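Local coordinates for protein Nadp(h)-dependent ketose reductase (Bemisia argentifolii, PDB 1E3J) that probably reduces fructose to sorbitol with NADPH, as a zinc-containing ketose reductase of the alcohol dehydrogenase family, at residues A[60-65]-A[115-120]; A[156-161]-A[298-303]; A[242-247]-A[265-270]. One frame throughout, in Å; residues are numbered along the deposited sequence.

Interaction 1 (A[60-65]-A[115-120])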
loop_
_atom_site.group_PDB
_atom_site.type_symbol
_atom_site.label_atom_id
_atom_site.label_comp_id
_atom_site.label_asym_id
_atom_site.label_seq_id
_atom_site.Cartn_x
_atom_site.Cartn_y
_atom_site.Cartn_z
ATOM N N ASP A 60 -11.904 -40.732 -3.425
ATOM C CA ASP A 60 -11.285 -41.910 -2.820
ATOM C C ASP A 60 -11.069 -41.673 -1.320
ATOM O O ASP A 60 -11.093 -40.528 -0.860
ATOM C CB ASP A 60 -9.936 -42.194 -3.497
ATOM C CG ASP A 60 -10.082 -42.955 -4.818
ATOM O OD1 ASP A 60 -11.203 -43.415 -5.130
ATOM O OD2 ASP A 60 -9.067 -43.102 -5.541
ATOM N N PRO A 61 -10.866 -42.753 -0.535
ATOM C CA PRO A 61 -10.650 -42.584 0.909
ATOM C C PRO A 61 -9.586 -41.518 1.188
ATOM O O PRO A 61 -8.541 -41.480 0.542
ATOM C CB PRO A 61 -10.233 -43.990 1.373
ATOM C CG PRO A 61 -9.697 -44.629 0.146
ATOM C CD PRO A 61 -10.661 -44.158 -0.923
ATOM N N MET A 62 -9.856 -40.665 2.162
ATOM C CA MET A 62 -8.949 -39.582 2.490
ATOM C C MET A 62 -8.823 -39.382 4.002
ATOM O O MET A 62 -9.838 -39.271 4.698
ATOM C CB MET A 62 -9.481 -38.295 1.820
ATOM C CG MET A 62 -8.891 -36.962 2.307
ATOM S SD MET A 62 -9.891 -35.510 1.775
ATOM C CE MET A 62 -11.118 -35.406 3.140
ATOM N N VAL A 63 -7.591 -39.352 4.518
ATOM C CA VAL A 63 -7.416 -39.080 5.952
ATOM C C VAL A 63 -7.960 -37.671 6.145
ATOM O O VAL A 63 -7.715 -36.788 5.348
ATOM C CB VAL A 63 -5.954 -39.093 6.377
ATOM C CG1 VAL A 63 -5.819 -38.589 7.785
ATOM C CG2 VAL A 63 -5.397 -40.490 6.245
ATOM N N ILE A 64 -8.713 -37.488 7.207
ATOM C CA ILE A 64 -9.371 -36.243 7.551
ATOM C C ILE A 64 -8.463 -35.440 8.537
ATOM O O ILE A 64 -7.457 -35.958 9.029
ATOM C CB ILE A 64 -10.741 -36.671 8.173
ATOM C CG1 ILE A 64 -11.908 -36.052 7.399
ATOM C CG2 ILE A 64 -10.747 -36.458 9.670
ATOM C CD1 ILE A 64 -12.264 -34.633 7.776
ATOM N N GLY A 65 -8.808 -34.182 8.800
ATOM C CA GLY A 65 -8.041 -33.376 9.743
ATOM C C GLY A 65 -7.068 -32.353 9.170
ATOM O O GLY A 65 -6.240 -32.701 8.330
ATOM N N PHE A 115 -3.868 -28.853 0.309
ATOM C CA PHE A 115 -4.345 -28.543 1.658
ATOM C C PHE A 115 -4.838 -29.827 2.398
ATOM O O PHE A 115 -5.701 -30.557 1.864
ATOM C CB PHE A 115 -5.467 -27.508 1.564
ATOM C CG PHE A 115 -5.780 -26.865 2.861
ATOM C CD1 PHE A 115 -6.681 -27.473 3.759
ATOM C CD2 PHE A 115 -5.160 -25.670 3.221
ATOM C CE1 PHE A 115 -6.954 -26.898 5.002
ATOM C CE2 PHE A 115 -5.411 -25.080 4.444
ATOM C CZ PHE A 115 -6.317 -25.688 5.352
ATOM N N CYS A 116 -4.272 -30.108 3.584
ATOM C CA CYS A 116 -4.654 -31.293 4.400
ATOM C C CYS A 116 -6.175 -31.506 4.520
ATOM O O CYS A 116 -6.877 -30.636 5.046
ATOM C CB CYS A 116 -4.137 -31.173 5.845
ATOM S SG CYS A 116 -2.336 -31.188 6.042
ATOM N N ALA A 117 -6.669 -32.657 4.054
ATOM C CA ALA A 117 -8.104 -33.015 4.163
ATOM C C ALA A 117 -9.026 -32.334 3.158
ATOM O O ALA A 117 -10.229 -32.199 3.394
ATOM C CB ALA A 117 -8.609 -32.757 5.578
ATOM N N THR A 118 -8.437 -31.871 2.057
ATOM C CA THR A 118 -9.163 -31.252 0.946
ATOM C C THR A 118 -8.842 -32.274 -0.137
ATOM O O THR A 118 -7.698 -32.377 -0.584
ATOM C CB THR A 118 -8.586 -29.846 0.565
ATOM O OG1 THR A 118 -9.104 -28.860 1.468
ATOM C CG2 THR A 118 -8.979 -29.452 -0.869
ATOM N N PRO A 119 -9.844 -33.079 -0.540
ATOM C CA PRO A 119 -9.577 -34.087 -1.573
ATOM C C PRO A 119 -8.803 -33.443 -2.720
ATOM O O PRO A 119 -9.127 -32.322 -3.134
ATOM C CB PRO A 119 -10.979 -34.560 -1.973
ATOM C CG PRO A 119 -11.852 -33.369 -1.672
ATOM C CD PRO A 119 -11.293 -32.850 -0.369
ATOM N N PRO A 120 -7.800 -34.156 -3.273
ATOM C CA PRO A 120 -7.357 -35.511 -2.904
ATOM C C PRO A 120 -6.256 -35.637 -1.842
ATOM O O PRO A 120 -5.692 -36.722 -1.683
ATOM C CB PRO A 120 -6.863 -36.053 -4.227
ATOM C CG PRO A 120 -6.087 -34.841 -4.749
ATOM C CD PRO A 120 -7.056 -33.678 -4.457
#
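The type II beta turn that sets Ala-117 CB against Gly-65 is closed by a hydrogen bond from Thr-118 N to Phe-115 O (3.0 Å). Ala-117 occupies the third position of this turn, with phi 78° and psi 21°, a left-handed conformation more often taken by glycine. Its CB projects toward 60-65 and lies 3.5 Å from Gly-65 N. Gly-65 O is flanked by two carbon groups of the turn, with Cys-116 CB at 3.6 Å and Ala-117 CB also at 3.6 Å. No hydrogen bond joins the two segments, so the fit is one of van der Waals packing.

These pieces belong to the GroES-like domain of the zinc-containing alcohol dehydrogenases. Strand 62-63 borders a small antiparallel sheet, in which Met-62 and Ile-64 make backbone hydrogen bonds with Leu-10 and Ala-8 of strand 6-12, while Val-63 and Gly-65 make them with Gly-123 and Asn-124 farther along the loop. That loop also forms a G1 beta bulge, with Ala-117 and Thr-118 together facing Asp-121, and a cis peptide precedes Pro-120.

The other half of the contact is made by Met-62. Its chain is extended through the first two torsions and then bends at chi3 (87°), which swings the methyl onto the backbone of the turn: Met-62 CE is 3.3 Å from Ala-117 O. The sulfur packs on the Thr-118 to Pro-119 peptide, with Met-62 SD 3.4 Å from Pro-119 N and 3.7 Å from Pro-119 CD. Beyond the turn, the ring of Phe-115 meets that of His-66, a zinc ligand, and also makes a cation-pi contact with Arg-296; Pro-119 rests on Tyr-47 of helix 42-50.

Interaction 2 (A[156-161]-A[298-303])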
loop_
_atom_site.group_PDB
_atom_site.type_symbol
_atom_site.label_atom_id
_atom_site.label_comp_id
_atom_site.label_asym_id
_atom_site.label_seq_id
_atom_site.Cartn_x
_atom_site.Cartn_y
_atom_site.Cartn_z
ATOM N N VAL A 156 -6.720 -17.579 10.651
ATOM C CA VAL A 156 -7.781 -17.115 9.766
ATOM C C VAL A 156 -8.222 -15.753 10.280
ATOM O O VAL A 156 -8.555 -14.854 9.507
ATOM C CB VAL A 156 -9.023 -17.995 9.793
ATOM C CG1 VAL A 156 -10.105 -17.334 8.942
ATOM C CG2 VAL A 156 -8.714 -19.428 9.266
ATOM N N GLY A 157 -8.237 -15.584 11.594
ATOM C CA GLY A 157 -8.630 -14.290 12.114
ATOM C C GLY A 157 -7.533 -13.250 11.874
ATOM O O GLY A 157 -7.817 -12.073 11.640
ATOM N N VAL A 158 -6.275 -13.674 11.973
ATOM C CA VAL A 158 -5.184 -12.760 11.767
ATOM C C VAL A 158 -5.237 -12.311 10.301
ATOM O O VAL A 158 -5.117 -11.112 9.994
ATOM C CB VAL A 158 -3.811 -13.458 12.035
ATOM C CG1 VAL A 158 -2.670 -12.593 11.534
ATOM C CG2 VAL A 158 -3.622 -13.677 13.504
ATOM N N HIS A 159 -5.447 -13.275 9.408
ATOM C CA HIS A 159 -5.483 -12.989 7.992
ATOM C C HIS A 159 -6.582 -11.987 7.689
ATOM O O HIS A 159 -6.360 -11.014 6.949
ATOM C CB HIS A 159 -5.713 -14.260 7.189
ATOM C CG HIS A 159 -5.593 -14.065 5.714
ATOM N ND1 HIS A 159 -4.513 -13.431 5.128
ATOM C CD2 HIS A 159 -6.399 -14.454 4.697
ATOM C CE1 HIS A 159 -4.657 -13.447 3.817
ATOM N NE2 HIS A 159 -5.795 -14.061 3.526
ATOM N N ALA A 160 -7.769 -12.202 8.263
ATOM C CA ALA A 160 -8.863 -11.264 8.016
ATOM C C ALA A 160 -8.509 -9.879 8.565
ATOM O O ALA A 160 -8.779 -8.877 7.904
ATOM C CB ALA A 160 -10.156 -11.769 8.633
ATOM N N CYS A 161 -7.871 -9.806 9.739
ATOM C CA CYS A 161 -7.520 -8.488 10.275
ATOM C C CYS A 161 -6.493 -7.770 9.404
ATOM O O CYS A 161 -6.655 -6.572 9.092
ATOM C CB CYS A 161 -6.997 -8.576 11.711
ATOM S SG CYS A 161 -8.329 -8.915 12.913
ATOM N N CYS A 298 -1.941 -16.561 5.011
ATOM C CA CYS A 298 -0.722 -16.382 4.234
ATOM C C CYS A 298 0.293 -15.679 5.128
ATOM O O CYS A 298 0.131 -14.490 5.452
ATOM C CB CYS A 298 -1.071 -15.476 3.050
ATOM S SG CYS A 298 -0.023 -15.632 1.631
ATOM N N ASN A 299 1.319 -16.403 5.557
ATOM C CA ASN A 299 2.312 -15.807 6.427
ATOM C C ASN A 299 1.670 -15.245 7.684
ATOM O O ASN A 299 2.198 -14.291 8.283
ATOM C CB ASN A 299 3.089 -14.705 5.659
ATOM C CG ASN A 299 3.750 -15.259 4.380
ATOM O OD1 ASN A 299 4.515 -16.225 4.435
ATOM N ND2 ASN A 299 3.433 -14.665 3.234
ATOM N N ASP A 300 0.535 -15.827 8.098
ATOM C CA ASP A 300 -0.145 -15.375 9.318
ATOM C C ASP A 300 0.207 -16.197 10.567
ATOM O O ASP A 300 0.246 -15.687 11.719
ATOM C CB ASP A 300 -1.630 -15.367 9.047
ATOM C CG ASP A 300 -1.978 -14.402 7.966
ATOM O OD1 ASP A 300 -1.596 -13.228 8.151
ATOM O OD2 ASP A 300 -2.588 -14.784 6.944
ATOM N N TYR A 301 0.500 -17.467 10.356
ATOM C CA TYR A 301 0.890 -18.308 11.472
ATOM C C TYR A 301 1.868 -17.709 12.477
ATOM O O TYR A 301 1.625 -17.767 13.669
ATOM C CB TYR A 301 1.482 -19.611 10.973
ATOM C CG TYR A 301 0.493 -20.726 11.043
ATOM C CD1 TYR A 301 -0.518 -20.828 10.096
ATOM C CD2 TYR A 301 0.565 -21.690 12.065
ATOM C CE1 TYR A 301 -1.441 -21.867 10.140
ATOM C CE2 TYR A 301 -0.370 -22.740 12.121
ATOM C CZ TYR A 301 -1.358 -22.828 11.163
ATOM O OH TYR A 301 -2.259 -23.889 11.176
ATOM N N PRO A 302 2.990 -17.116 12.016
ATOM C CA PRO A 302 3.930 -16.560 13.009
ATOM C C PRO A 302 3.332 -15.477 13.887
ATOM O O PRO A 302 3.729 -15.317 15.059
ATOM C CB PRO A 302 5.117 -16.031 12.145
ATOM C CG PRO A 302 5.028 -16.896 10.874
ATOM C CD PRO A 302 3.488 -16.920 10.640
ATOM N N ILE A 303 2.400 -14.712 13.327
ATOM C CA ILE A 303 1.758 -13.664 14.101
ATOM C C ILE A 303 0.803 -14.341 15.103
ATOM O O ILE A 303 0.731 -13.963 16.266
ATOM C CB ILE A 303 0.895 -12.738 13.194
ATOM C CG1 ILE A 303 1.736 -12.160 12.032
ATOM C CG2 ILE A 303 0.248 -11.669 14.044
ATOM C CD1 ILE A 303 2.786 -11.131 12.416
#
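Val-158 and His-159 of helix 151-164 take hold of Asp-300 by its methylene and carboxylate. With CG anti to the backbone N (chi1 -173°), the imidazole of His-159 leans out to bring ND1 to 3.0 Å from Asp-300 OD2, ring and carboxylate planes being 52° apart. Asp-300 CG stands beside its own backbone N, opposite the carbonyl carbon, and OD2 accepts the amide of Cys-298 in a short, almost straight bond (N to OD2 2.7 Å, 176°) that arrives from above the carboxylate plane. Cys-298 N also lies over one face of the imidazole. His-159 NE2 is hydrogen-bonded to Glu-288 OE2 of the fourth subunit. Asp-300 OD1 forms a salt bridge with Arg-162, which probably offsets the charge of the buried carboxylate.

Val-158 and Asp-300 run past each other head to tail, the valine branch CG1 lying 3.6 Å from Asp-300 OD1 and 3.9 Å from Ile-303 CB. The delta methyl of Ile-303 is directed elsewhere.

The contact couples helix 151-164, which precedes the first Rossmann strand 171-175, to the start of helix 301-309, after the last, 290-293; Tyr-301 lies against Leu-151, Glu-152 and Ser-155, and Cys-161 packs on helix 179-190.

Interaction 3 (A[242-247]-A[265-270])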
loop_
_atom_site.group_PDB
_atom_site.type_symbol
_atom_site.label_atom_id
_atom_site.label_comp_id
_atom_site.label_asym_id
_atom_site.label_seq_id
_atom_site.Cartn_x
_atom_site.Cartn_y
_atom_site.Cartn_z
ATOM N N ASN A 242 -15.336 0.733 11.036
ATOM C CA ASN A 242 -14.797 0.886 9.698
ATOM C C ASN A 242 -14.407 -0.460 9.079
ATOM O O ASN A 242 -14.090 -0.537 7.875
ATOM C CB ASN A 242 -13.676 1.926 9.627
ATOM C CG ASN A 242 -12.588 1.703 10.626
ATOM O OD1 ASN A 242 -12.847 1.414 11.791
ATOM N ND2 ASN A 242 -11.333 1.880 10.180
ATOM N N VAL A 243 -14.472 -1.511 9.905
ATOM C CA VAL A 243 -14.216 -2.857 9.454
ATOM C C VAL A 243 -15.258 -3.781 10.052
ATOM O O VAL A 243 -15.431 -3.867 11.278
ATOM C CB VAL A 243 -12.832 -3.369 9.867
ATOM C CG1 VAL A 243 -12.715 -4.872 9.512
ATOM C CG2 VAL A 243 -11.735 -2.556 9.178
ATOM N N THR A 244 -15.992 -4.449 9.180
ATOM C CA THR A 244 -16.965 -5.409 9.600
ATOM C C THR A 244 -16.482 -6.779 9.109
ATOM O O THR A 244 -16.090 -6.939 7.949
ATOM C CB THR A 244 -18.341 -5.104 8.957
ATOM O OG1 THR A 244 -18.804 -3.816 9.403
ATOM C CG2 THR A 244 -19.360 -6.173 9.350
ATOM N N ILE A 245 -16.541 -7.770 9.979
ATOM C CA ILE A 245 -16.130 -9.102 9.635
ATOM C C ILE A 245 -17.329 -10.003 9.725
ATOM O O ILE A 245 -17.807 -10.299 10.799
ATOM C CB ILE A 245 -15.019 -9.601 10.591
ATOM C CG1 ILE A 245 -13.884 -8.577 10.625
ATOM C CG2 ILE A 245 -14.461 -10.968 10.111
ATOM C CD1 ILE A 245 -12.711 -9.005 11.447
ATOM N N ASP A 246 -17.851 -10.410 8.584
ATOM C CA ASP A 246 -18.978 -11.303 8.587
ATOM C C ASP A 246 -18.474 -12.731 8.707
ATOM O O ASP A 246 -17.691 -13.203 7.858
ATOM C CB ASP A 246 -19.798 -11.234 7.307
ATOM C CG ASP A 246 -20.825 -12.389 7.244
ATOM O OD1 ASP A 246 -21.587 -12.505 8.237
ATOM O OD2 ASP A 246 -20.848 -13.182 6.254
ATOM N N CYS A 247 -18.919 -13.421 9.744
ATOM C CA CYS A 247 -18.503 -14.796 9.933
ATOM C C CYS A 247 -19.668 -15.740 9.746
ATOM O O CYS A 247 -19.568 -16.922 10.065
ATOM C CB CYS A 247 -17.933 -14.975 11.327
ATOM S SG CYS A 247 -16.520 -13.913 11.602
ATOM N N GLY A 265 -14.982 2.159 4.523
ATOM C CA GLY A 265 -14.538 1.050 5.345
ATOM C C GLY A 265 -14.580 -0.229 4.548
ATOM O O GLY A 265 -14.747 -0.186 3.317
ATOM N N THR A 266 -14.474 -1.354 5.247
ATOM C CA THR A 266 -14.420 -2.636 4.598
ATOM C C THR A 266 -15.250 -3.733 5.252
ATOM O O THR A 266 -15.407 -3.783 6.476
ATOM C CB THR A 266 -12.945 -3.120 4.566
ATOM O OG1 THR A 266 -12.113 -2.049 4.122
ATOM C CG2 THR A 266 -12.778 -4.309 3.644
ATOM N N LEU A 267 -15.782 -4.613 4.411
ATOM C CA LEU A 267 -16.537 -5.754 4.886
ATOM C C LEU A 267 -15.707 -6.956 4.482
ATOM O O LEU A 267 -15.483 -7.153 3.288
ATOM C CB LEU A 267 -17.886 -5.784 4.167
ATOM C CG LEU A 267 -18.697 -7.080 4.356
ATOM C CD1 LEU A 267 -18.886 -7.381 5.831
ATOM C CD2 LEU A 267 -20.073 -6.908 3.672
ATOM N N MET A 268 -15.238 -7.725 5.459
ATOM C CA MET A 268 -14.433 -8.894 5.217
ATOM C C MET A 268 -15.375 -10.093 5.241
ATOM O O MET A 268 -16.139 -10.252 6.203
ATOM C CB MET A 268 -13.405 -9.101 6.323
ATOM C CG MET A 268 -12.463 -7.953 6.535
ATOM S SD MET A 268 -11.616 -7.574 4.995
ATOM C CE MET A 268 -10.985 -9.226 4.512
ATOM N N LEU A 269 -15.332 -10.913 4.187
ATOM C CA LEU A 269 -16.163 -12.120 4.093
ATOM C C LEU A 269 -15.308 -13.296 4.538
ATOM O O LEU A 269 -14.303 -13.634 3.885
ATOM C CB LEU A 269 -16.604 -12.370 2.658
ATOM C CG LEU A 269 -17.419 -11.210 2.103
ATOM C CD1 LEU A 269 -17.640 -11.440 0.640
ATOM C CD2 LEU A 269 -18.738 -11.091 2.866
ATOM N N VAL A 270 -15.687 -13.897 5.657
ATOM C CA VAL A 270 -14.938 -15.021 6.189
ATOM C C VAL A 270 -15.867 -16.206 6.429
ATOM O O VAL A 270 -15.414 -17.325 6.556
ATOM C CB VAL A 270 -14.256 -14.642 7.498
ATOM C CG1 VAL A 270 -13.240 -15.700 7.876
ATOM C CG2 VAL A 270 -13.561 -13.303 7.337
#
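Leu-267 sends its CD1 methyl into the hollow between Thr-244 and Asp-246, alternate residues of the neighbouring strand. Its first torsion (chi1 169°) swings CG to the side opposite the backbone N, and the leucine reaches across the gap until CD1 is 3.8 Å from Thr-244 CG2 and 4.2 Å from Asp-246 CB. Ile-254 and Ile-258 of helix 251-260 cover Leu-267 on this face. The carboxylate of Asp-246 is turned to the turn that follows its strand, where Ser-248 OG and Gly-249 N bond to its two oxygens, and Thr-244 OG1 pairs with Thr-261.

Val-243, Ile-245, Thr-266 and Met-268 project from the opposite face. Ile-245 CG2 lies side by side with Val-270 CG2 at 3.7 Å, both side chains pointing the same way, and also touches the base of Met-268. The methionine curls at chi2 and chi3, so that its sulfur and methyl turn away from strand 243-246 while CG remains 4.3 Å from Val-243 CG1. Ala-164 of helix 151-164 packs on both Val-243 and Met-268.

Beneath these side chains the two strands run parallel, with axes 4.7 Å apart and inclined by 20°. Five backbone hydrogen bonds alternate in direction, from Thr-266 N to Asn-242 O at one end to Val-270 N and Asp-246 O at the other; the shortest runs from Met-268 N to Thr-244 O (2.7 Å). At the entry, Gly-265 lets the carbonyl of Asn-242 settle directly on its backbone, O to CA 3.0 Å.

Strand 243-246, helix 251-260 and strand 266-269 form a beta-alpha-beta crossover in the second half of a six-stranded parallel sheet with strand order 3-2-1-4-5-6, the Rossmann fold of the coenzyme-binding domain.

The three contacts run from the catalytic domain to the core of the coenzyme domain. Interactions 2 and 3 touch: Val-156 CG1 meets Val-270 CG1 at 3.7 Å, so helix 151-164 both covers the Rossmann sheet and meets the 298-303 segment. Interaction 1 stands apart, its nearest atoms about 7 Å from interaction 2 and about 12 Å from interaction 3. It leads directly into His-66 and Glu-67, zinc ligands together with Cys-41, and Gly-65 is about 8 Å from a bound zinc. The side chain of Val-270 is about 11 Å from a bound zinc and from that of Cys-41, whereas that of Cys-298 is about 9 Å from those of Cys-102 and Cys-110, ligands of the four-cysteine zinc.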